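Aminotransferase AspB (Helicobacter pylori 26695, PDB 3EZS) probably works as a pyridoxal 5'-phosphate-dependent transaminase of the class I and II family, transferring amino groups between amino acids and oxo acids. Local coordinates at residues N108-Y113 with K129-L134; E175-V180 with C212-N217; K185-L190 with A219-L224; N192-S197 with V225-S230. All coordinates share one frame; numbering follows the deposited sequence. Where two conformers were deposited one is given.

Contact 1: residues N108-Y113 with K129-L134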
loop_
_atom_site.group_PDB
_atom_site.type_symbol
_atom_site.label_atom_id
_atom_site.label_comp_id
_atom_site.label_asym_id
_atom_site.label_seq_id
_atom_site.Cartn_x
_atom_site.Cartn_y
_atom_site.Cartn_z
ATOM N N ASN A 108 -4.443 16.816 -19.686
ATOM C CA ASN A 108 -3.386 16.352 -20.580
ATOM C C ASN A 108 -1.983 16.501 -19.973
ATOM O O ASN A 108 -1.135 17.218 -20.515
ATOM C CB ASN A 108 -3.482 17.129 -21.900
ATOM C CG ASN A 108 -4.898 17.085 -22.525
ATOM O OD1 ASN A 108 -5.313 18.050 -23.172
ATOM N ND2 ASN A 108 -5.638 15.977 -22.321
ATOM N N PRO A 109 -1.737 15.841 -18.829
ATOM C CA PRO A 109 -0.444 15.999 -18.188
ATOM C C PRO A 109 0.674 15.318 -18.966
ATOM O O PRO A 109 0.416 14.378 -19.706
ATOM C CB PRO A 109 -0.654 15.354 -16.823
ATOM C CG PRO A 109 -1.745 14.354 -17.033
ATOM C CD PRO A 109 -2.633 14.947 -18.072
ATOM N N THR A 110 1.893 15.834 -18.817
ATOM C CA THR A 110 3.075 15.311 -19.498
ATOM C C THR A 110 4.175 15.002 -18.496
ATOM O O THR A 110 4.572 15.876 -17.726
ATOM C CB THR A 110 3.626 16.316 -20.494
ATOM O OG1 THR A 110 2.586 16.705 -21.409
ATOM C CG2 THR A 110 4.825 15.706 -21.242
ATOM N N ILE A 111 4.663 13.763 -18.504
ATOM C CA ILE A 111 5.700 13.339 -17.593
ATOM C C ILE A 111 6.960 12.998 -18.393
ATOM O O ILE A 111 6.870 12.432 -19.486
ATOM C CB ILE A 111 5.237 12.123 -16.774
ATOM C CG1 ILE A 111 3.982 12.470 -15.960
ATOM C CG2 ILE A 111 6.348 11.634 -15.848
ATOM C CD1 ILE A 111 3.418 11.252 -15.168
ATOM N N ALA A 112 8.127 13.372 -17.866
ATOM C CA ALA A 112 9.403 13.046 -18.519
ATOM C C ALA A 112 10.180 12.093 -17.637
ATOM O O ALA A 112 10.165 12.223 -16.418
ATOM C CB ALA A 112 10.231 14.297 -18.798
ATOM N N TYR A 113 10.807 11.101 -18.255
ATOM C CA TYR A 113 11.682 10.168 -17.534
ATOM C C TYR A 113 12.696 9.572 -18.509
ATOM O O TYR A 113 12.470 9.595 -19.719
ATOM C CB TYR A 113 10.893 9.093 -16.761
ATOM C CG TYR A 113 9.818 8.354 -17.539
ATOM C CD1 TYR A 113 8.532 8.872 -17.640
ATOM C CD2 TYR A 113 10.068 7.116 -18.123
ATOM C CE1 TYR A 113 7.539 8.192 -18.331
ATOM C CE2 TYR A 113 9.080 6.432 -18.815
ATOM C CZ TYR A 113 7.820 6.975 -18.919
ATOM O OH TYR A 113 6.829 6.305 -19.606
ATOM N N LYS A 129 -2.981 8.875 -16.974
ATOM C CA LYS A 129 -3.230 9.158 -18.393
ATOM C C LYS A 129 -2.377 10.303 -18.929
ATOM O O LYS A 129 -2.865 11.198 -19.608
ATOM C CB LYS A 129 -4.717 9.440 -18.630
ATOM C CG LYS A 129 -5.647 8.383 -18.052
ATOM C CD LYS A 129 -7.076 8.606 -18.510
ATOM C CE LYS A 129 -8.040 7.564 -17.942
ATOM N NZ LYS A 129 -8.291 7.683 -16.469
ATOM N N ALA A 130 -1.088 10.249 -18.624
ATOM C CA ALA A 130 -0.144 11.266 -19.031
ATOM C C ALA A 130 0.626 10.864 -20.278
ATOM O O ALA A 130 0.831 9.672 -20.555
ATOM C CB ALA A 130 0.862 11.532 -17.885
ATOM N N LYS A 131 1.057 11.885 -21.009
ATOM C CA LYS A 131 1.946 11.737 -22.147
ATOM C C LYS A 131 3.362 11.564 -21.561
ATOM O O LYS A 131 3.745 12.283 -20.635
ATOM C CB LYS A 131 1.909 13.003 -22.990
ATOM C CG LYS A 131 2.776 12.941 -24.245
ATOM C CD LYS A 131 2.954 14.312 -24.893
ATOM C CE LYS A 131 4.073 14.269 -25.951
ATOM N NZ LYS A 131 4.443 15.630 -26.439
ATOM N N SER A 132 4.112 10.590 -22.079
ATOM C CA SER A 132 5.473 10.324 -21.630
ATOM C C SER A 132 6.469 10.926 -22.620
ATOM O O SER A 132 6.325 10.743 -23.812
ATOM C CB SER A 132 5.727 8.814 -21.525
ATOM O OG SER A 132 4.988 8.216 -20.480
ATOM N N LEU A 133 7.457 11.656 -22.109
ATOM C CA LEU A 133 8.553 12.200 -22.901
ATOM C C LEU A 133 9.773 11.438 -22.440
ATOM O O LEU A 133 10.222 11.602 -21.305
ATOM C CB LEU A 133 8.737 13.693 -22.638
ATOM C CG LEU A 133 7.772 14.665 -23.285
ATOM C CD1 LEU A 133 8.048 16.083 -22.780
ATOM C CD2 LEU A 133 7.884 14.603 -24.809
ATOM N N LEU A 134 10.307 10.587 -23.309
ATOM C CA LEU A 134 11.414 9.706 -22.951
ATOM C C LEU A 134 12.760 10.353 -23.255
ATOM O O LEU A 134 12.975 10.841 -24.358
ATOM C CB LEU A 134 11.273 8.371 -23.666
ATOM C CG LEU A 134 10.043 7.513 -23.342
ATOM C CD1 LEU A 134 10.112 6.193 -24.116
ATOM C CD2 LEU A 134 9.914 7.222 -21.865
#
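Tyr113 OH and Ser132 OG are hydrogen-bonded at 2.8 Å, a side-chain link added to the parallel pairing of strands 110-115 and 131-136; either hydroxyl could be the donor. With Tyr113 CG set between its backbone N and carbonyl carbon (chi1 50°), the ring leans back along its strand and touches both Ser132 and its register partner, Leu134. Ser132 OG sits at the ring edge, close to the ring plane, while Leu134 CD2 presses obliquely on CE2 of Tyr113, a tight 3.3 Å. Ile111, on the same face as Tyr113, reaches the Ala130 methyl through CD1 (3.7 Å). The opposite face carries Thr110, Ala112, Lys131 and Leu133; there Thr110 CG2 touches Leu133 CD1 at 3.6 Å. Thr110 and Lys131 run side by side, but the lysine's extended chain leads its amine away.

The ladder of backbone hydrogen bonds alternates: Ile111 N gives to Lys131 O (2.8 Å) and Ile111 O takes Leu133 N (2.8 Å), while Lys131 N to Pro109 O and Tyr113 N to Leu133 O continue the pattern. Helix 120-127, the crossover between these strands, puts Ala125 on both Ile111 and Ser132. Backbone hydrogen bonds thus fix the parallel register, while the hydroxyl pair gives two polar groups a partner on the helix-facing side and holds the hydroxyl end of the tyrosine beside Ser132.

Contact 2: residues E175-V180 with C212-N217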
loop_
_atom_site.group_PDB
_atom_site.type_symbol
_atom_site.label_atom_id
_atom_site.label_comp_id
_atom_site.label_asym_id
_atom_site.label_seq_id
_atom_site.Cartn_x
_atom_site.Cartn_y
_atom_site.Cartn_z
ATOM N N GLU A 175 25.266 19.133 -12.428
ATOM C CA GLU A 175 24.191 18.677 -13.312
ATOM C C GLU A 175 22.852 18.800 -12.612
ATOM O O GLU A 175 21.888 19.270 -13.210
ATOM C CB GLU A 175 24.434 17.227 -13.781
ATOM C CG GLU A 175 25.594 17.151 -14.738
ATOM C CD GLU A 175 25.936 15.766 -15.227
ATOM O OE1 GLU A 175 26.228 14.850 -14.425
ATOM O OE2 GLU A 175 25.998 15.622 -16.454
ATOM N N LEU A 176 22.797 18.380 -11.349
ATOM C CA LEU A 176 21.560 18.456 -10.555
ATOM C C LEU A 176 21.137 19.906 -10.347
ATOM O O LEU A 176 19.949 20.213 -10.356
ATOM C CB LEU A 176 21.710 17.726 -9.206
ATOM C CG LEU A 176 21.924 16.182 -9.215
ATOM C CD1 LEU A 176 22.339 15.664 -7.851
ATOM C CD2 LEU A 176 20.706 15.427 -9.694
ATOM N N ILE A 177 22.109 20.790 -10.173
ATOM C CA ILE A 177 21.845 22.233 -9.985
ATOM C C ILE A 177 21.136 22.813 -11.208
ATOM O O ILE A 177 20.159 23.559 -11.062
ATOM C CB ILE A 177 23.140 23.016 -9.660
ATOM C CG1 ILE A 177 23.581 22.714 -8.221
ATOM C CG2 ILE A 177 22.920 24.531 -9.804
ATOM C CD1 ILE A 177 25.049 23.190 -7.876
ATOM N N SER A 178 21.604 22.435 -12.406
ATOM C CA SER A 178 20.977 22.874 -13.658
ATOM C C SER A 178 19.521 22.449 -13.729
ATOM O O SER A 178 18.670 23.238 -14.127
ATOM C CB SER A 178 21.707 22.319 -14.878
ATOM O OG SER A 178 23.024 22.823 -14.954
ATOM N N TRP A 179 19.246 21.210 -13.338
ATOM C CA TRP A 179 17.875 20.703 -13.332
ATOM C C TRP A 179 17.005 21.466 -12.345
ATOM O O TRP A 179 15.871 21.787 -12.664
ATOM C CB TRP A 179 17.818 19.216 -13.020
ATOM C CG TRP A 179 18.049 18.323 -14.192
ATOM C CD1 TRP A 179 19.157 17.582 -14.447
ATOM C CD2 TRP A 179 17.140 18.079 -15.279
ATOM N NE1 TRP A 179 19.001 16.889 -15.611
ATOM C CE2 TRP A 179 17.768 17.166 -16.145
ATOM C CE3 TRP A 179 15.848 18.517 -15.584
ATOM C CZ2 TRP A 179 17.157 16.689 -17.315
ATOM C CZ3 TRP A 179 15.240 18.048 -16.758
ATOM C CH2 TRP A 179 15.900 17.145 -17.602
ATOM N N VAL A 180 17.528 21.766 -11.161
ATOM C CA VAL A 180 16.755 22.515 -10.178
ATOM C C VAL A 180 16.372 23.879 -10.759
ATOM O O VAL A 180 15.214 24.297 -10.680
ATOM C CB VAL A 180 17.517 22.665 -8.830
ATOM C CG1 VAL A 180 16.863 23.726 -7.935
ATOM C CG2 VAL A 180 17.608 21.319 -8.118
ATOM N N CYS A 212 19.751 21.754 -4.383
ATOM C CA CYS A 212 18.800 22.751 -3.959
ATOM C C CYS A 212 19.426 23.771 -3.026
ATOM O O CYS A 212 19.201 24.966 -3.181
ATOM C CB CYS A 212 17.592 22.086 -3.286
ATOM S SG CYS A 212 16.386 21.369 -4.431
HETATM N N MSE A 213 20.198 23.289 -2.057
HETATM C CA MSE A 213 20.873 24.149 -1.098
HETATM C C MSE A 213 21.833 25.103 -1.817
HETATM O O MSE A 213 21.921 26.279 -1.461
HETATM C CB MSE A 213 21.671 23.333 -0.086
HETATM C CG MSE A 213 20.886 22.339 0.742
HETATM SE SE MSE A 213 19.459 23.081 1.780
HETATM C CE MSE A 213 20.499 24.240 2.956
ATOM N N LEU A 214 22.532 24.594 -2.829
ATOM C CA LEU A 214 23.512 25.384 -3.589
ATOM C C LEU A 214 22.927 26.209 -4.734
ATOM O O LEU A 214 23.649 27.005 -5.325
ATOM C CB LEU A 214 24.611 24.469 -4.161
ATOM C CG LEU A 214 25.533 23.803 -3.137
ATOM C CD1 LEU A 214 26.318 22.697 -3.792
ATOM C CD2 LEU A 214 26.460 24.834 -2.476
ATOM N N ALA A 215 21.647 26.018 -5.054
ATOM C CA ALA A 215 20.985 26.756 -6.135
ATOM C C ALA A 215 20.029 27.804 -5.591
ATOM O O ALA A 215 19.178 28.280 -6.338
ATOM C CB ALA A 215 20.214 25.794 -7.038
ATOM N N GLY A 216 20.154 28.157 -4.308
ATOM C CA GLY A 216 19.256 29.125 -3.676
ATOM C C GLY A 216 17.818 28.637 -3.469
ATOM O O GLY A 216 16.888 29.443 -3.433
ATOM N N ASN A 217 17.638 27.326 -3.310
ATOM C CA ASN A 217 16.315 26.720 -3.163
ATOM C C ASN A 217 16.265 25.823 -1.922
ATOM O O ASN A 217 15.892 24.649 -1.970
ATOM C CB ASN A 217 15.960 25.931 -4.437
ATOM C CG ASN A 217 14.557 25.392 -4.409
ATOM O OD1 ASN A 217 13.648 26.021 -3.865
ATOM N ND2 ASN A 217 14.367 24.214 -4.992
#
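Helix 173-186 brings its turn 175-180 alongside the last part of helix 208-214 and the chain that follows it, with CA atoms 6.0 Å apart at Ile177 and Ala215 and 6.6 Å at Val180 and Cys212. Beyond Leu214 the backbone turns through Gly216, whose phi is positive, and Asn217 N bonds back to Cys212 O at 2.8 Å. No hydrogen bond joins the two segments; side chains alone meet. Val180 points its two methyls at different partners: CG1, anti to the backbone N (chi1 166°), lies 4.0 Å from Ala215 CB and also touches the amide nitrogen of Asn217, while CG2 meets Cys212 SG at 3.9 Å. One turn earlier, Ile177 divides its branches as well, CG2 going to Ala215 CB (4.1 Å) and CD1 crossing obliquely to Leu214 CB (4.0 Å). The Ala215 methyl therefore sits between the two branched residues. Asn217 ND2 has its polar partner in Lys221 O, so its brush with valine is packing only. Leu176 and Ile177 extend the interface to Ala211, and Cys212 and Asn217 lean on Val223 of strand 223-228. One helix thus packs on another's C-terminal end and following turn, beside the central mixed sheet of a class I and II aminotransferase.

Contact 3: residues K185-L190 with A219-L224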
loop_
_atom_site.group_PDB
_atom_site.type_symbol
_atom_site.label_atom_id
_atom_site.label_comp_id
_atom_site.label_asym_id
_atom_site.label_seq_id
_atom_site.Cartn_x
_atom_site.Cartn_y
_atom_site.Cartn_z
ATOM N N LYS A 185 12.570 27.679 -13.167
ATOM C CA LYS A 185 12.357 28.578 -14.299
ATOM C C LYS A 185 11.070 28.254 -15.050
ATOM O O LYS A 185 10.293 29.151 -15.372
ATOM C CB LYS A 185 13.530 28.483 -15.286
ATOM C CG LYS A 185 13.403 29.387 -16.511
ATOM C CD LYS A 185 14.552 29.165 -17.471
ATOM C CE LYS A 185 14.491 30.131 -18.653
ATOM N NZ LYS A 185 15.540 29.806 -19.667
ATOM N N HIS A 186 10.867 26.976 -15.359
ATOM C CA HIS A 186 9.696 26.564 -16.124
ATOM C C HIS A 186 8.509 26.150 -15.253
ATOM O O HIS A 186 7.430 25.881 -15.768
ATOM C CB HIS A 186 10.076 25.437 -17.076
ATOM C CG HIS A 186 11.095 25.838 -18.100
ATOM N ND1 HIS A 186 10.763 26.519 -19.251
ATOM C CD2 HIS A 186 12.436 25.651 -18.148
ATOM C CE1 HIS A 186 11.856 26.736 -19.961
ATOM N NE2 HIS A 186 12.884 26.213 -19.319
ATOM N N ASP A 187 8.714 26.119 -13.941
ATOM C CA ASP A 187 7.682 25.708 -12.987
ATOM C C ASP A 187 7.122 24.292 -13.246
ATOM O O ASP A 187 5.925 24.120 -13.505
ATOM C CB ASP A 187 6.551 26.754 -12.906
ATOM C CG ASP A 187 5.679 26.591 -11.648
ATOM O OD1 ASP A 187 6.123 25.936 -10.677
ATOM O OD2 ASP A 187 4.555 27.135 -11.623
ATOM N N PHE A 188 8.007 23.293 -13.232
ATOM C CA PHE A 188 7.581 21.883 -13.261
ATOM C C PHE A 188 8.110 21.186 -12.000
ATOM O O PHE A 188 9.007 21.701 -11.326
ATOM C CB PHE A 188 7.968 21.127 -14.542
ATOM C CG PHE A 188 9.431 21.091 -14.830
ATOM C CD1 PHE A 188 10.258 20.176 -14.200
ATOM C CD2 PHE A 188 9.982 21.946 -15.791
ATOM C CE1 PHE A 188 11.617 20.131 -14.483
ATOM C CE2 PHE A 188 11.351 21.909 -16.089
ATOM C CZ PHE A 188 12.167 20.991 -15.440
ATOM N N ILE A 189 7.508 20.046 -11.670
ATOM C CA ILE A 189 7.886 19.257 -10.514
ATOM C C ILE A 189 9.023 18.318 -10.915
ATOM O O ILE A 189 8.954 17.665 -11.949
ATOM C CB ILE A 189 6.688 18.449 -9.948
ATOM C CG1 ILE A 189 5.530 19.383 -9.581
ATOM C CG2 ILE A 189 7.140 17.568 -8.749
ATOM C CD1 ILE A 189 5.919 20.545 -8.699
ATOM N N LEU A 190 10.063 18.268 -10.083
ATOM C CA LEU A 190 11.255 17.474 -10.338
ATOM C C LEU A 190 11.513 16.483 -9.209
ATOM O O LEU A 190 11.638 16.884 -8.066
ATOM C CB LEU A 190 12.468 18.405 -10.446
ATOM C CG LEU A 190 13.844 17.769 -10.722
ATOM C CD1 LEU A 190 13.911 17.114 -12.112
ATOM C CD2 LEU A 190 14.926 18.826 -10.555
ATOM N N ALA A 219 14.233 25.776 0.490
ATOM C CA ALA A 219 12.882 25.293 0.850
ATOM C C ALA A 219 12.470 24.074 0.016
ATOM O O ALA A 219 11.418 23.462 0.275
ATOM C CB ALA A 219 11.836 26.407 0.696
ATOM N N PHE A 220 13.301 23.727 -0.973
ATOM C CA PHE A 220 13.080 22.577 -1.849
ATOM C C PHE A 220 11.805 22.695 -2.686
ATOM O O PHE A 220 11.160 21.688 -2.976
ATOM C CB PHE A 220 13.075 21.262 -1.053
ATOM C CG PHE A 220 14.191 21.151 -0.059
ATOM C CD1 PHE A 220 15.518 21.167 -0.485
ATOM C CD2 PHE A 220 13.919 20.998 1.305
ATOM C CE1 PHE A 220 16.575 21.071 0.434
ATOM C CE2 PHE A 220 14.968 20.881 2.233
ATOM C CZ PHE A 220 16.308 20.927 1.782
ATOM N N LYS A 221 11.448 23.927 -3.048
ATOM C CA LYS A 221 10.292 24.206 -3.901
ATOM C C LYS A 221 10.378 23.414 -5.207
ATOM O O LYS A 221 11.438 23.414 -5.861
ATOM C CB LYS A 221 10.220 25.698 -4.235
ATOM C CG LYS A 221 9.071 26.087 -5.169
ATOM C CD LYS A 221 8.964 27.607 -5.318
ATOM C CE LYS A 221 7.769 28.043 -6.190
ATOM N NZ LYS A 221 7.937 27.738 -7.646
ATOM N N ASN A 222 9.267 22.751 -5.557
ATOM C CA ASN A 222 9.125 21.918 -6.753
ATOM C C ASN A 222 10.003 20.645 -6.795
ATOM O O ASN A 222 9.995 19.926 -7.805
ATOM C CB ASN A 222 9.390 22.735 -8.032
ATOM C CG ASN A 222 8.271 23.698 -8.366
ATOM O OD1 ASN A 222 7.451 24.040 -7.523
ATOM N ND2 ASN A 222 8.227 24.120 -9.623
ATOM N N VAL A 223 10.720 20.349 -5.716
ATOM C CA VAL A 223 11.705 19.254 -5.736
ATOM C C VAL A 223 11.510 18.239 -4.607
ATOM O O VAL A 223 11.250 18.604 -3.445
ATOM C CB VAL A 223 13.137 19.836 -5.703
ATOM C CG1 VAL A 223 14.202 18.730 -5.685
ATOM C CG2 VAL A 223 13.359 20.791 -6.900
ATOM N N LEU A 224 11.661 16.964 -4.975
ATOM C CA LEU A 224 11.477 15.824 -4.085
ATOM C C LEU A 224 12.446 14.687 -4.444
ATOM O O LEU A 224 12.847 14.537 -5.588
ATOM C CB LEU A 224 10.035 15.301 -4.194
ATOM C CG LEU A 224 8.909 16.280 -3.804
ATOM C CD1 LEU A 224 7.728 16.099 -4.683
ATOM C CD2 LEU A 224 8.541 16.216 -2.331
#
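The chains at 187-190 and 221-224 run parallel, 23° apart, and start pairing as strands at Leu190 and Val223, just where helix 173-186 and a type II turn (Phe220 to Val223) have delivered them. Leu190 bonds through both of its peptide groups: its N gives to Asn222 O at 2.8 Å, and its O takes Leu224 N at 3.1 Å. Asn222, with positive phi in the turn, carries the side-chain contact. Its ND2 donates to Asp187 OD1 at 3.0 Å in an almost straight bond (174°); Asp187 OD1 lies in the amide plane of Asn222 and accepts with its anti lone pair, and amide and carboxylate planes differ by only 13°. The same ND2 makes a weak bond to Phe188 O. The side chains of Ile189 and Asn222 cross at about a right angle, with Ile189 CD1 3.9 Å from Asn222 CG. Lys221, its chain bent at the last torsion, brings NZ to 4.0 Å from Asp187 OD1, a long salt bridge. Asn222 N is taken by Asp246 OD2, on the other neighbouring strand's side. One straight and one weak bond from ND2, with a long salt bridge beside them, thus tie the strand entrances together before regular sheet pairing begins.

Contact 4: residues N192-S197 with V225-S230. With EDO (1,2-ethanediol), chain F; PO4 (phosphate ion), chain C.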
loop_
_atom_site.group_PDB
_atom_site.type_symbol
_atom_site.label_atom_id
_atom_site.label_comp_id
_atom_site.label_asym_id
_atom_site.label_seq_id
_atom_site.Cartn_x
_atom_site.Cartn_y
_atom_site.Cartn_z
ATOM N N ASN A 192 13.902 12.939 -7.946
ATOM C CA ASN A 192 14.969 11.995 -8.193
ATOM C C ASN A 192 14.691 10.717 -7.386
ATOM O O ASN A 192 14.460 10.765 -6.175
ATOM C CB ASN A 192 16.348 12.560 -7.852
ATOM C CG ASN A 192 17.498 11.638 -8.306
ATOM O OD1 ASN A 192 17.366 10.876 -9.259
ATOM N ND2 ASN A 192 18.634 11.729 -7.621
ATOM N N ASP A 193 14.641 9.594 -8.090
ATOM C CA ASP A 193 14.541 8.275 -7.488
ATOM C C ASP A 193 15.962 8.006 -7.002
ATOM O O ASP A 193 16.845 7.659 -7.793
ATOM C CB ASP A 193 14.101 7.277 -8.550
ATOM C CG ASP A 193 14.144 5.834 -8.084
ATOM O OD1 ASP A 193 14.674 5.540 -7.000
ATOM O OD2 ASP A 193 13.649 4.984 -8.849
ATOM N N GLU A 194 16.186 8.199 -5.702
ATOM C CA GLU A 194 17.516 8.051 -5.105
ATOM C C GLU A 194 17.732 6.726 -4.377
ATOM O O GLU A 194 18.490 6.658 -3.401
ATOM C CB GLU A 194 17.791 9.244 -4.171
ATOM C CG GLU A 194 17.840 10.523 -4.927
ATOM C CD GLU A 194 18.316 11.734 -4.151
ATOM O OE1 GLU A 194 18.327 11.765 -2.894
ATOM O OE2 GLU A 194 18.690 12.681 -4.851
ATOM N N CYS A 195 17.095 5.674 -4.882
ATOM C CA CYS A 195 17.202 4.366 -4.229
ATOM C C CYS A 195 18.580 3.684 -4.318
ATOM O O CYS A 195 18.843 2.742 -3.556
ATOM C CB CYS A 195 16.057 3.461 -4.670
ATOM S SG CYS A 195 14.481 4.158 -4.134
ATOM N N TYR A 196 19.482 4.179 -5.172
ATOM C CA TYR A 196 20.850 3.640 -5.253
ATOM C C TYR A 196 21.886 4.563 -4.616
ATOM O O TYR A 196 23.082 4.350 -4.773
ATOM C CB TYR A 196 21.219 3.325 -6.720
ATOM C CG TYR A 196 20.373 2.196 -7.261
ATOM C CD1 TYR A 196 20.713 0.877 -7.023
ATOM C CD2 TYR A 196 19.204 2.452 -7.953
ATOM C CE1 TYR A 196 19.927 -0.163 -7.484
ATOM C CE2 TYR A 196 18.403 1.422 -8.413
ATOM C CZ TYR A 196 18.769 0.111 -8.173
ATOM O OH TYR A 196 17.987 -0.924 -8.634
ATOM N N SER A 197 21.446 5.545 -3.836
ATOM C CA SER A 197 22.385 6.511 -3.278
ATOM C C SER A 197 23.362 5.917 -2.258
ATOM O O SER A 197 24.386 6.518 -1.988
ATOM C CB SER A 197 21.631 7.723 -2.710
ATOM O OG SER A 197 20.711 7.314 -1.719
ATOM N N VAL A 225 12.834 13.918 -3.436
ATOM C CA VAL A 225 13.736 12.785 -3.593
ATOM C C VAL A 225 13.045 11.615 -2.910
ATOM O O VAL A 225 12.371 11.791 -1.904
ATOM C CB VAL A 225 15.149 13.043 -2.975
ATOM C CG1 VAL A 225 15.903 14.189 -3.708
ATOM C CG2 VAL A 225 15.057 13.334 -1.480
ATOM N N ILE A 226 13.210 10.427 -3.464
ATOM C CA ILE A 226 12.571 9.213 -2.970
ATOM C C ILE A 226 13.655 8.209 -2.561
ATOM O O ILE A 226 14.550 7.915 -3.337
ATOM C CB ILE A 226 11.621 8.633 -4.056
ATOM C CG1 ILE A 226 10.445 9.588 -4.264
ATOM C CG2 ILE A 226 11.119 7.214 -3.667
ATOM C CD1 ILE A 226 9.426 9.152 -5.326
ATOM N N HIS A 227 13.574 7.704 -1.336
ATOM C CA HIS A 227 14.569 6.767 -0.801
ATOM C C HIS A 227 13.918 5.473 -0.357
ATOM O O HIS A 227 12.705 5.422 -0.146
ATOM C CB HIS A 227 15.352 7.419 0.347
ATOM C CG HIS A 227 16.312 8.482 -0.105
ATOM N ND1 HIS A 227 17.678 8.288 -0.136
ATOM C CD2 HIS A 227 16.101 9.743 -0.566
ATOM C CE1 HIS A 227 18.271 9.388 -0.573
ATOM N NE2 HIS A 227 17.339 10.288 -0.845
ATOM N N SER A 228 14.738 4.427 -0.257
ATOM C CA SER A 228 14.306 3.101 0.176
ATOM C C SER A 228 15.399 2.443 0.996
ATOM O O SER A 228 16.559 2.681 0.759
ATOM C CB SER A 228 14.040 2.211 -1.026
ATOM O OG SER A 228 13.758 0.878 -0.617
ATOM N N LEU A 229 15.006 1.571 1.915
ATOM C CA LEU A 229 15.935 0.828 2.768
ATOM C C LEU A 229 16.327 -0.552 2.192
ATOM O O LEU A 229 17.265 -1.195 2.660
ATOM C CB LEU A 229 15.219 0.580 4.088
ATOM C CG LEU A 229 16.018 0.224 5.329
ATOM C CD1 LEU A 229 17.051 1.316 5.622
ATOM C CD2 LEU A 229 15.044 0.048 6.496
ATOM N N SER A 230 15.586 -1.000 1.193
ATOM C CA SER A 230 15.706 -2.352 0.661
ATOM C C SER A 230 17.095 -2.810 0.292
ATOM O O SER A 230 17.488 -3.909 0.670
ATOM C CB SER A 230 14.781 -2.517 -0.546
ATOM O OG SER A 230 13.452 -2.209 -0.170
HETATM C C1 EDO F . 15.121 0.525 -9.464
HETATM O O1 EDO F . 14.904 0.194 -8.082
HETATM C C2 EDO F . 14.716 1.991 -9.701
HETATM O O2 EDO F . 15.766 2.946 -9.564
HETATM P P PO4 C . 11.532 -0.728 -2.989
HETATM O O1 PO4 C . 11.865 0.411 -2.066
HETATM O O2 PO4 C . 10.063 -0.792 -3.238
HETATM O O3 PO4 C . 11.936 -2.011 -2.355
HETATM O O4 PO4 C . 12.205 -0.480 -4.306
HETATM O O HOH W 1 17.677 5.194 -0.759
HETATM O O HOH W 2 17.720 1.002 -1.061
#
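The C-terminal ends of the parallel strands 189-193 and 223-228 open into what is probably the pyridoxal 5'-phosphate pocket, where a phosphate ion likely takes the place of the cofactor's phosphate group. Two backbone hydrogen bonds join the segments, Ile226 N to Asn192 O (3.0 Å) and Glu194 N to Ile226 O (2.9 Å). Glu194 then lies across His227: CB stands over the imidazole face, 3.8 Å from the ring centroid, and the extended chain carries OE1 to His227 NE2 at 2.7 Å in a weak, bent bond (129°), the carboxylate nearly perpendicular to the ring. Asn192 ND2 reaches the anti lone pair of Glu194 OE2 at 2.9 Å. Ser207 OG and Leu208 N supply further bonds to this carboxylate, and the N-terminal end of helix 208-214 would probably stabilise its charge. A water joins Glu194 O, His227 ND1 and Ser228 N.

Asp193, on the pocket rim, bonds Tyr121 through OD2; its OD1 accepts from Cys195 N in an Asx turn. In related aminotransferases the aspartate at this place pairs with the cofactor's pyridine nitrogen, so a similar role is probable here. Ser230 OG bonds phosphate O3 at 2.7 Å, and Arg239 with the backbone N of Ser91 and Arg92 hold the ion too.

Around the contact, His227 meets the ring of Phe242 on strand 241-245, Ile226 rests on helix 92-102, and Val225 on helix 208-214.

In the fold
All four contacts belong to one alpha/beta domain, and contacts 1, 3 and 4 all reach its seven-stranded mixed sheet. Contact 1 comes first along the chain and joins the edge strand 131-136 to strand 110-115; its centre is about 17 Å from that of contact 3. The segments of contacts 2, 3 and 4 alternate along the chain. Contacts 3 and 4, centres about 18 Å apart, follow the same strand pair, 189-193 with 223-228, from its entrance to the probable cofactor pocket. Contact 2 packs helices beside contact 3, about 10 Å away between centres, where Cys212 meets Phe220 and Val223. Outer helix packing thus adjoins the start of strands that lead to the pocket.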